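Long-range contacts in putative D-tyrosyl-tRNA(Tyr) deacylase 2 (Leishmania major, PDB 1TC5), which probably hydrolyses D-tyrosyl-tRNA(Tyr) into D-tyrosine and free tRNA(Tyr), working as a homodimer of the DTD family: residues 40-48 / 115-126; 60-71 / 186-194. All coordinates share one frame; numbering follows the deposited sequence.

Interaction 1. Residues 40-48 / 115-126; sequences VYIAFLSDR and QLVAKDVGAALY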
loop_
_atom_site.group_PDB
_atom_site.type_symbol
_atom_site.label_atom_id
_atom_site.label_comp_id
_atom_site.label_asym_id
_atom_site.label_seq_id
_atom_site.Cartn_x
_atom_site.Cartn_y
_atom_site.Cartn_z
ATOM N N VAL A 40 -6.430 -5.669 0.452
ATOM C CA VAL A 40 -6.401 -5.463 1.892
ATOM C C VAL A 40 -5.065 -5.970 2.402
ATOM O O VAL A 40 -4.758 -7.143 2.200
ATOM C CB VAL A 40 -7.527 -6.296 2.567
ATOM C CG1 VAL A 40 -7.514 -6.162 4.080
ATOM C CG2 VAL A 40 -8.902 -5.923 2.008
ATOM N N TYR A 41 -4.280 -5.099 3.028
ATOM C CA TYR A 41 -3.142 -5.487 3.856
ATOM C C TYR A 41 -3.570 -5.512 5.335
ATOM O O TYR A 41 -4.158 -4.567 5.819
ATOM C CB TYR A 41 -1.999 -4.486 3.710
ATOM C CG TYR A 41 -1.276 -4.371 2.382
ATOM C CD1 TYR A 41 -1.540 -5.208 1.323
ATOM C CD2 TYR A 41 -0.289 -3.388 2.199
ATOM C CE1 TYR A 41 -0.856 -5.074 0.098
ATOM C CE2 TYR A 41 0.394 -3.251 1.005
ATOM C CZ TYR A 41 0.114 -4.102 -0.053
ATOM O OH TYR A 41 0.788 -3.979 -1.260
ATOM N N ILE A 42 -3.242 -6.577 6.067
ATOM C CA ILE A 42 -3.736 -6.722 7.419
ATOM C C ILE A 42 -2.652 -7.117 8.440
ATOM O O ILE A 42 -1.804 -7.972 8.193
ATOM C CB ILE A 42 -4.931 -7.748 7.430
ATOM C CG1 ILE A 42 -5.608 -7.822 8.798
ATOM C CG2 ILE A 42 -4.502 -9.133 6.933
ATOM C CD1 ILE A 42 -7.027 -8.402 8.683
ATOM N N ALA A 43 -2.741 -6.502 9.605
ATOM C CA ALA A 43 -1.864 -6.783 10.732
ATOM C C ALA A 43 -2.708 -6.798 11.980
ATOM O O ALA A 43 -3.669 -6.035 12.093
ATOM C CB ALA A 43 -0.834 -5.712 10.869
ATOM N N PHE A 44 -2.318 -7.662 12.908
ATOM C CA PHE A 44 -2.976 -7.840 14.168
ATOM C C PHE A 44 -2.003 -7.413 15.248
ATOM O O PHE A 44 -0.948 -8.013 15.414
ATOM C CB PHE A 44 -3.438 -9.309 14.359
ATOM C CG PHE A 44 -4.375 -9.780 13.285
ATOM C CD1 PHE A 44 -5.710 -9.435 13.315
ATOM C CD2 PHE A 44 -3.924 -10.565 12.249
ATOM C CE1 PHE A 44 -6.575 -9.844 12.321
ATOM C CE2 PHE A 44 -4.790 -10.968 11.241
ATOM C CZ PHE A 44 -6.109 -10.601 11.278
ATOM N N LEU A 45 -2.411 -6.387 16.001
ATOM C CA LEU A 45 -1.550 -5.655 16.914
ATOM C C LEU A 45 -2.055 -5.764 18.341
ATOM O O LEU A 45 -3.242 -6.016 18.559
ATOM C CB LEU A 45 -1.504 -4.185 16.509
ATOM C CG LEU A 45 -1.199 -3.995 15.010
ATOM C CD1 LEU A 45 -1.036 -2.503 14.696
ATOM C CD2 LEU A 45 0.027 -4.808 14.560
ATOM N N SER A 46 -1.152 -5.560 19.300
ATOM C CA SER A 46 -1.445 -5.805 20.694
ATOM C C SER A 46 -0.540 -5.030 21.667
ATOM O O SER A 46 0.651 -4.821 21.403
ATOM C CB SER A 46 -1.305 -7.303 20.963
ATOM O OG SER A 46 -1.934 -7.662 22.167
ATOM N N ASP A 47 -1.125 -4.610 22.792
ATOM C CA ASP A 47 -0.349 -4.228 23.981
ATOM C C ASP A 47 0.014 -5.509 24.733
ATOM O O ASP A 47 -0.594 -6.567 24.517
ATOM C CB ASP A 47 -1.141 -3.330 24.956
ATOM C CG ASP A 47 -1.944 -2.251 24.262
ATOM O OD1 ASP A 47 -1.353 -1.199 23.922
ATOM O OD2 ASP A 47 -3.176 -2.366 24.036
ATOM N N ARG A 48 0.983 -5.402 25.642
ATOM C CA ARG A 48 1.291 -6.485 26.564
ATOM C C ARG A 48 0.082 -6.880 27.404
ATOM O O ARG A 48 -0.132 -8.066 27.661
ATOM N N GLN A 115 4.665 -4.398 18.948
ATOM C CA GLN A 115 3.193 -4.332 18.892
ATOM C C GLN A 115 2.573 -5.526 18.130
ATOM O O GLN A 115 1.349 -5.676 18.129
ATOM C CB GLN A 115 2.700 -3.059 18.157
ATOM C CG GLN A 115 2.624 -1.735 18.910
ATOM C CD GLN A 115 1.946 -0.607 18.054
ATOM O OE1 GLN A 115 1.113 0.134 18.586
ATOM N NE2 GLN A 115 2.294 -0.499 16.732
ATOM N N LEU A 116 3.382 -6.322 17.425
ATOM C CA LEU A 116 2.854 -7.420 16.616
ATOM C C LEU A 116 2.471 -8.598 17.516
ATOM O O LEU A 116 3.233 -8.998 18.409
ATOM C CB LEU A 116 3.858 -7.877 15.545
ATOM C CG LEU A 116 3.961 -7.055 14.256
ATOM C CD1 LEU A 116 4.219 -5.582 14.574
ATOM C CD2 LEU A 116 5.052 -7.606 13.321
ATOM N N VAL A 117 1.284 -9.149 17.304
ATOM C CA VAL A 117 0.874 -10.380 18.000
ATOM C C VAL A 117 1.845 -11.482 17.635
ATOM O O VAL A 117 2.476 -11.437 16.577
ATOM C CB VAL A 117 -0.596 -10.876 17.619
ATOM C CG1 VAL A 117 -1.658 -9.919 18.092
ATOM C CG2 VAL A 117 -0.736 -11.162 16.130
ATOM N N ALA A 118 1.968 -12.463 18.520
ATOM C CA ALA A 118 2.766 -13.661 18.282
ATOM C C ALA A 118 2.331 -14.370 16.991
ATOM O O ALA A 118 1.212 -14.170 16.495
ATOM C CB ALA A 118 2.634 -14.587 19.467
ATOM N N LYS A 119 3.240 -15.170 16.448
ATOM C CA LYS A 119 3.065 -15.823 15.175
ATOM C C LYS A 119 1.805 -16.687 15.124
ATOM O O LYS A 119 1.022 -16.583 14.200
ATOM C CB LYS A 119 4.303 -16.675 14.874
ATOM C CG LYS A 119 4.398 -17.221 13.460
ATOM C CD LYS A 119 5.711 -18.004 13.279
ATOM C CE LYS A 119 6.072 -18.201 11.791
ATOM N NZ LYS A 119 6.300 -19.654 11.422
ATOM N N ASP A 120 1.622 -17.542 16.112
ATOM C CA ASP A 120 0.523 -18.514 16.090
ATOM C C ASP A 120 -0.834 -17.859 16.345
ATOM O O ASP A 120 -1.847 -18.290 15.826
ATOM C CB ASP A 120 0.769 -19.629 17.118
ATOM C CG ASP A 120 1.869 -20.613 16.674
ATOM O OD1 ASP A 120 2.437 -20.454 15.556
ATOM O OD2 ASP A 120 2.223 -21.581 17.380
ATOM N N VAL A 121 -0.826 -16.796 17.132
ATOM C CA VAL A 121 -2.000 -15.993 17.384
ATOM C C VAL A 121 -2.416 -15.278 16.104
ATOM O O VAL A 121 -3.590 -15.246 15.767
ATOM C CB VAL A 121 -1.715 -14.932 18.505
ATOM C CG1 VAL A 121 -2.913 -14.015 18.705
ATOM C CG2 VAL A 121 -1.355 -15.627 19.810
ATOM N N GLY A 122 -1.435 -14.706 15.408
ATOM C CA GLY A 122 -1.659 -14.013 14.153
ATOM C C GLY A 122 -2.114 -14.957 13.047
ATOM O O GLY A 122 -2.958 -14.599 12.245
ATOM N N ALA A 123 -1.536 -16.151 13.000
ATOM C CA ALA A 123 -1.946 -17.170 12.049
ATOM C C ALA A 123 -3.426 -17.529 12.238
ATOM O O ALA A 123 -4.172 -17.661 11.268
ATOM C CB ALA A 123 -1.064 -18.445 12.212
ATOM N N ALA A 124 -3.830 -17.696 13.495
ATOM C CA ALA A 124 -5.204 -18.068 13.837
ATOM C C ALA A 124 -6.191 -16.959 13.509
ATOM O O ALA A 124 -7.239 -17.218 12.925
ATOM C CB ALA A 124 -5.310 -18.423 15.306
ATOM N N LEU A 125 -5.846 -15.732 13.883
ATOM C CA LEU A 125 -6.702 -14.576 13.599
ATOM C C LEU A 125 -6.816 -14.355 12.088
ATOM O O LEU A 125 -7.892 -14.053 11.577
ATOM C CB LEU A 125 -6.179 -13.315 14.296
ATOM C CG LEU A 125 -6.257 -13.288 15.840
ATOM C CD1 LEU A 125 -5.425 -12.160 16.400
ATOM C CD2 LEU A 125 -7.690 -13.129 16.293
ATOM N N TYR A 126 -5.705 -14.527 11.382
ATOM C CA TYR A 126 -5.655 -14.292 9.933
ATOM C C TYR A 126 -6.536 -15.292 9.202
ATOM O O TYR A 126 -7.321 -14.941 8.313
ATOM C CB TYR A 126 -4.235 -14.447 9.396
ATOM C CG TYR A 126 -4.142 -14.360 7.889
ATOM C CD1 TYR A 126 -4.344 -13.146 7.230
ATOM C CD2 TYR A 126 -3.854 -15.473 7.125
ATOM C CE1 TYR A 126 -4.289 -13.054 5.846
ATOM C CE2 TYR A 126 -3.781 -15.384 5.743
ATOM C CZ TYR A 126 -3.995 -14.176 5.108
ATOM O OH TYR A 126 -3.907 -14.081 3.723
#
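F44 is the main bump here: its ring drops from strand 37-45 into a hollow formed by V117, G122, L125 and Y126. L125 lays its CB almost exactly over the ring centre, 3.8 Å from the F44 centroid and 2° off the normal, a CH-pi contact on one face. CE2 of F44 pushes down to the helix backbone, 3.7 Å from Y126 CA, while CD2 lies 4.1 Å from G122 O. Behind the ring, V117 CG2 fills the angle next to F44 CB at 3.7 Å. Two residues earlier on the strand, I42 makes a second bump, its CG2 meeting the edge of the Y126 ring at CD1. Y126 CG is anti to the backbone N (chi1 174°), which carries the ring out to I42, and its hydroxyl goes on to bond G172 O. Where the strand ends, two backbone bonds clasp the segments: V117 N to F44 O, nearly straight at 170°, and S46 N to Q115 O at 2.8 Å, more bent. They make a single bridge between L45 and L116 just ahead of A118, the N-cap of helix 119-136. This is helix-on-sheet packing of an alpha/beta fold, with the incoming loop pinned to the strand end.

Interaction 2. Residues 60-71 / 186-194; sequences HAVGVLLHTKIF and GPFTHMFDI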
loop_
_atom_site.group_PDB
_atom_site.type_symbol
_atom_site.label_atom_id
_atom_site.label_comp_id
_atom_site.label_asym_id
_atom_site.label_seq_id
_atom_site.Cartn_x
_atom_site.Cartn_y
_atom_site.Cartn_z
ATOM N N HIS A 60 -16.929 -7.940 13.563
ATOM C CA HIS A 60 -17.098 -6.495 13.569
ATOM C C HIS A 60 -16.130 -5.862 12.595
ATOM O O HIS A 60 -16.483 -4.946 11.875
ATOM C CB HIS A 60 -16.860 -5.882 14.965
ATOM C CG HIS A 60 -16.789 -4.383 14.962
ATOM N ND1 HIS A 60 -15.602 -3.688 15.052
ATOM C CD2 HIS A 60 -17.761 -3.447 14.844
ATOM C CE1 HIS A 60 -15.846 -2.391 15.005
ATOM N NE2 HIS A 60 -17.149 -2.218 14.881
ATOM N N ALA A 61 -14.894 -6.337 12.591
ATOM C CA ALA A 61 -13.897 -5.763 11.706
ATOM C C ALA A 61 -14.215 -6.052 10.247
ATOM O O ALA A 61 -13.916 -5.228 9.376
ATOM C CB ALA A 61 -12.502 -6.258 12.050
ATOM N N VAL A 62 -14.789 -7.216 9.979
ATOM C CA VAL A 62 -15.171 -7.590 8.619
ATOM C C VAL A 62 -16.321 -6.663 8.191
ATOM O O VAL A 62 -16.365 -6.221 7.060
ATOM C CB VAL A 62 -15.582 -9.079 8.514
ATOM C CG1 VAL A 62 -16.223 -9.385 7.147
ATOM C CG2 VAL A 62 -14.395 -9.981 8.717
ATOM N N GLY A 63 -17.224 -6.363 9.115
ATOM C CA GLY A 63 -18.324 -5.450 8.854
ATOM C C GLY A 63 -17.853 -4.063 8.476
ATOM O O GLY A 63 -18.417 -3.431 7.588
ATOM N N VAL A 64 -16.805 -3.586 9.141
ATOM C CA VAL A 64 -16.229 -2.287 8.792
ATOM C C VAL A 64 -15.661 -2.337 7.376
ATOM O O VAL A 64 -15.909 -1.456 6.562
ATOM C CB VAL A 64 -15.118 -1.853 9.790
ATOM C CG1 VAL A 64 -14.312 -0.632 9.256
ATOM C CG2 VAL A 64 -15.715 -1.557 11.170
ATOM N N LEU A 65 -14.909 -3.390 7.077
ATOM C CA LEU A 65 -14.397 -3.599 5.729
ATOM C C LEU A 65 -15.483 -3.632 4.648
ATOM O O LEU A 65 -15.302 -3.059 3.587
ATOM C CB LEU A 65 -13.579 -4.895 5.661
ATOM C CG LEU A 65 -13.078 -5.287 4.263
ATOM C CD1 LEU A 65 -12.083 -4.235 3.706
ATOM C CD2 LEU A 65 -12.424 -6.641 4.305
ATOM N N LEU A 66 -16.605 -4.299 4.910
ATOM C CA LEU A 66 -17.620 -4.521 3.879
ATOM C C LEU A 66 -18.748 -3.497 3.849
ATOM O O LEU A 66 -19.291 -3.233 2.780
ATOM C CB LEU A 66 -18.193 -5.945 3.994
ATOM C CG LEU A 66 -17.176 -7.078 3.910
ATOM C CD1 LEU A 66 -17.903 -8.437 4.023
ATOM C CD2 LEU A 66 -16.319 -7.021 2.649
ATOM N N HIS A 67 -19.098 -2.917 5.003
ATOM C CA HIS A 67 -20.255 -2.014 5.123
ATOM C C HIS A 67 -19.920 -0.551 4.888
ATOM O O HIS A 67 -20.797 0.257 4.602
ATOM C CB HIS A 67 -20.900 -2.102 6.530
ATOM C CG HIS A 67 -21.391 -3.470 6.886
ATOM N ND1 HIS A 67 -21.368 -3.963 8.176
ATOM C CD2 HIS A 67 -21.923 -4.450 6.117
ATOM C CE1 HIS A 67 -21.845 -5.195 8.181
ATOM N NE2 HIS A 67 -22.193 -5.514 6.946
ATOM N N THR A 68 -18.673 -0.184 5.091
ATOM C CA THR A 68 -18.267 1.210 4.947
ATOM C C THR A 68 -18.185 1.566 3.463
ATOM O O THR A 68 -17.629 0.810 2.679
ATOM C CB THR A 68 -16.896 1.435 5.639
ATOM O OG1 THR A 68 -16.955 0.908 6.978
ATOM C CG2 THR A 68 -16.583 2.930 5.813
ATOM N N LYS A 69 -18.771 2.702 3.095
ATOM C CA LYS A 69 -18.668 3.220 1.738
ATOM C C LYS A 69 -17.336 3.924 1.636
ATOM O O LYS A 69 -17.151 4.967 2.221
ATOM C CB LYS A 69 -19.817 4.165 1.438
ATOM C CG LYS A 69 -21.205 3.482 1.536
ATOM C CD LYS A 69 -22.353 4.498 1.372
ATOM C CE LYS A 69 -23.729 3.853 1.541
ATOM N NZ LYS A 69 -24.411 3.574 0.246
ATOM N N ILE A 70 -16.393 3.317 0.926
ATOM C CA ILE A 70 -15.031 3.830 0.861
ATOM C C ILE A 70 -14.660 4.232 -0.551
ATOM O O ILE A 70 -14.304 5.371 -0.780
ATOM C CB ILE A 70 -14.030 2.759 1.377
ATOM C CG1 ILE A 70 -14.388 2.346 2.810
ATOM C CG2 ILE A 70 -12.592 3.305 1.322
ATOM C CD1 ILE A 70 -13.775 0.994 3.229
ATOM N N PHE A 71 -14.755 3.275 -1.482
ATOM C CA PHE A 71 -14.191 3.410 -2.831
ATOM C C PHE A 71 -15.200 3.812 -3.923
ATOM O O PHE A 71 -16.381 3.477 -3.860
ATOM C CB PHE A 71 -13.443 2.132 -3.248
ATOM C CG PHE A 71 -12.278 1.804 -2.338
ATOM C CD1 PHE A 71 -11.127 2.553 -2.377
ATOM C CD2 PHE A 71 -12.370 0.776 -1.401
ATOM C CE1 PHE A 71 -10.059 2.298 -1.481
ATOM C CE2 PHE A 71 -11.322 0.492 -0.537
ATOM C CZ PHE A 71 -10.165 1.268 -0.563
ATOM N N GLY A 186 -6.025 4.218 -9.340
ATOM C CA GLY A 186 -5.863 5.259 -8.315
ATOM C C GLY A 186 -6.135 4.559 -6.998
ATOM O O GLY A 186 -7.289 4.254 -6.725
ATOM N N PRO A 187 -5.089 4.179 -6.250
ATOM C CA PRO A 187 -5.275 3.371 -5.044
ATOM C C PRO A 187 -6.186 3.981 -3.983
ATOM O O PRO A 187 -6.828 3.194 -3.296
ATOM C CB PRO A 187 -3.836 3.173 -4.502
ATOM C CG PRO A 187 -2.940 3.395 -5.691
ATOM C CD PRO A 187 -3.661 4.408 -6.546
ATOM N N PHE A 188 -6.264 5.304 -3.858
ATOM C CA PHE A 188 -7.153 5.945 -2.870
ATOM C C PHE A 188 -7.015 5.263 -1.506
ATOM O O PHE A 188 -7.988 4.856 -0.858
ATOM C CB PHE A 188 -8.581 5.875 -3.391
ATOM C CG PHE A 188 -9.561 6.792 -2.727
ATOM C CD1 PHE A 188 -9.187 7.995 -2.140
ATOM C CD2 PHE A 188 -10.924 6.456 -2.758
ATOM C CE1 PHE A 188 -10.135 8.821 -1.578
ATOM C CE2 PHE A 188 -11.863 7.271 -2.211
ATOM C CZ PHE A 188 -11.469 8.465 -1.613
ATOM N N THR A 189 -5.766 5.146 -1.081
ATOM C CA THR A 189 -5.416 4.281 0.017
ATOM C C THR A 189 -6.035 4.763 1.322
ATOM O O THR A 189 -5.943 5.919 1.646
ATOM C CB THR A 189 -3.854 4.185 0.124
ATOM O OG1 THR A 189 -3.330 3.757 -1.149
ATOM C CG2 THR A 189 -3.444 3.105 1.114
ATOM N N HIS A 190 -6.700 3.852 2.026
ATOM C CA HIS A 190 -7.167 4.125 3.373
ATOM C C HIS A 190 -6.385 3.260 4.368
ATOM O O HIS A 190 -5.866 2.184 4.022
ATOM C CB HIS A 190 -8.665 3.888 3.478
ATOM C CG HIS A 190 -9.505 4.897 2.736
ATOM N ND1 HIS A 190 -9.630 4.902 1.356
ATOM C CD2 HIS A 190 -10.265 5.924 3.184
ATOM C CE1 HIS A 190 -10.445 5.879 0.996
ATOM N NE2 HIS A 190 -10.842 6.515 2.086
ATOM N N MET A 191 -6.290 3.773 5.586
ATOM C CA MET A 191 -5.662 3.112 6.716
ATOM C C MET A 191 -6.612 3.197 7.899
ATOM O O MET A 191 -6.870 4.293 8.397
ATOM C CB MET A 191 -4.348 3.811 7.045
ATOM C CG MET A 191 -3.373 2.991 7.927
ATOM S SD MET A 191 -3.870 2.712 9.642
ATOM C CE MET A 191 -3.467 4.317 10.390
ATOM N N PHE A 192 -7.177 2.053 8.317
ATOM C CA PHE A 192 -8.058 2.007 9.481
ATOM C C PHE A 192 -7.480 1.160 10.584
ATOM O O PHE A 192 -7.031 0.035 10.336
ATOM C CB PHE A 192 -9.402 1.401 9.123
ATOM C CG PHE A 192 -10.166 2.149 8.067
ATOM C CD1 PHE A 192 -10.057 3.532 7.913
ATOM C CD2 PHE A 192 -11.039 1.457 7.238
ATOM C CE1 PHE A 192 -10.805 4.201 6.923
ATOM C CE2 PHE A 192 -11.795 2.130 6.271
ATOM C CZ PHE A 192 -11.663 3.494 6.110
ATOM N N ASP A 193 -7.498 1.692 11.801
ATOM C CA ASP A 193 -7.357 0.881 13.004
ATOM C C ASP A 193 -8.722 0.545 13.549
ATOM O O ASP A 193 -9.537 1.430 13.825
ATOM C CB ASP A 193 -6.521 1.596 14.068
ATOM C CG ASP A 193 -5.080 1.634 13.703
ATOM O OD1 ASP A 193 -4.680 0.869 12.815
ATOM O OD2 ASP A 193 -4.269 2.383 14.223
ATOM N N ILE A 194 -8.968 -0.741 13.701
ATOM C CA ILE A 194 -10.273 -1.231 14.124
ATOM C C ILE A 194 -10.158 -1.912 15.491
ATOM O O ILE A 194 -9.275 -2.766 15.724
ATOM C CB ILE A 194 -10.832 -2.212 13.089
ATOM C CG1 ILE A 194 -10.974 -1.538 11.723
ATOM C CG2 ILE A 194 -12.188 -2.753 13.557
ATOM C CD1 ILE A 194 -11.019 -2.523 10.543
ATOM O OXT ILE A 194 -10.968 -1.635 16.384
#
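P187 O and F188 O both lie near CE1 of F71, and the nearer is F188 O, 3.3 Å from F71 CE1 and close to the plane of that ring. F188 takes the left-handed helical conformation, with positive phi and psi, just before strand 190-193. Its side chain slides past F71 in the opposite direction, CD2 lying 3.9 Å from F71 CD1, while CE2 approaches I70 O. H190 comes next, wedged between neighbours. I70 sets its CG2 over one face of the imidazole, 3.5 Å from the H190 centroid, and the edge of H190 is turned toward the face of F71 with the planes at 88°, an offset edge-to-face pair. In I70, chi1 at -57° puts CG1 beside the backbone N, which leaves CG2 anti to it, and the same methyl also covers a face of the F71 ring. ND1 of H190 makes a weak bond of 2.8 Å back to F188 O within the same segment. At F192 the approach changes: CD1 of I70 meets the ring at its edge, in plane, 3.8 Å from F192 CE2, and V64 CG1 comes in obliquely. The chain ends at I194, which packs against helix 55-67. Its CG2 rests 3.8 Å from A61 CB and also touches the H60 ring, and its CD1 meets V64 CG1 tip to tip at 4.0 Å. Every contact across the segments is thus apolar or aromatic, apart from carbonyl oxygens near ring carbons, and the backbones are not paired. Shape and hydrophobic burial therefore hold the C-terminal strand against helix 55-67 and the I70-F71 pair, and H190 meets this layer through the face and edge of its ring.

In the fold
Interactions 1 and 2 lie about 18 Å apart, centre to centre, and reach the same five-stranded sheet, in which strand 10-18 separates strand 37-45 from edge strand 190-193. Helices 119-136 and 55-67 pack against each other, V62 resting on F129, F132 and V133. The segments touch where V40 CG2 of 40-48 lies 4.0 Å from L65 CD1 of 60-71. I11 of strand 10-18 joins the two contacts again, touching F44 and A61. Segments 40-48 and 186-194 also reach the dimer interface: Y41 bonds Q16 of the second subunit and packs on its T189, while T189 in 186-194 bonds Q99 and S101 of that subunit.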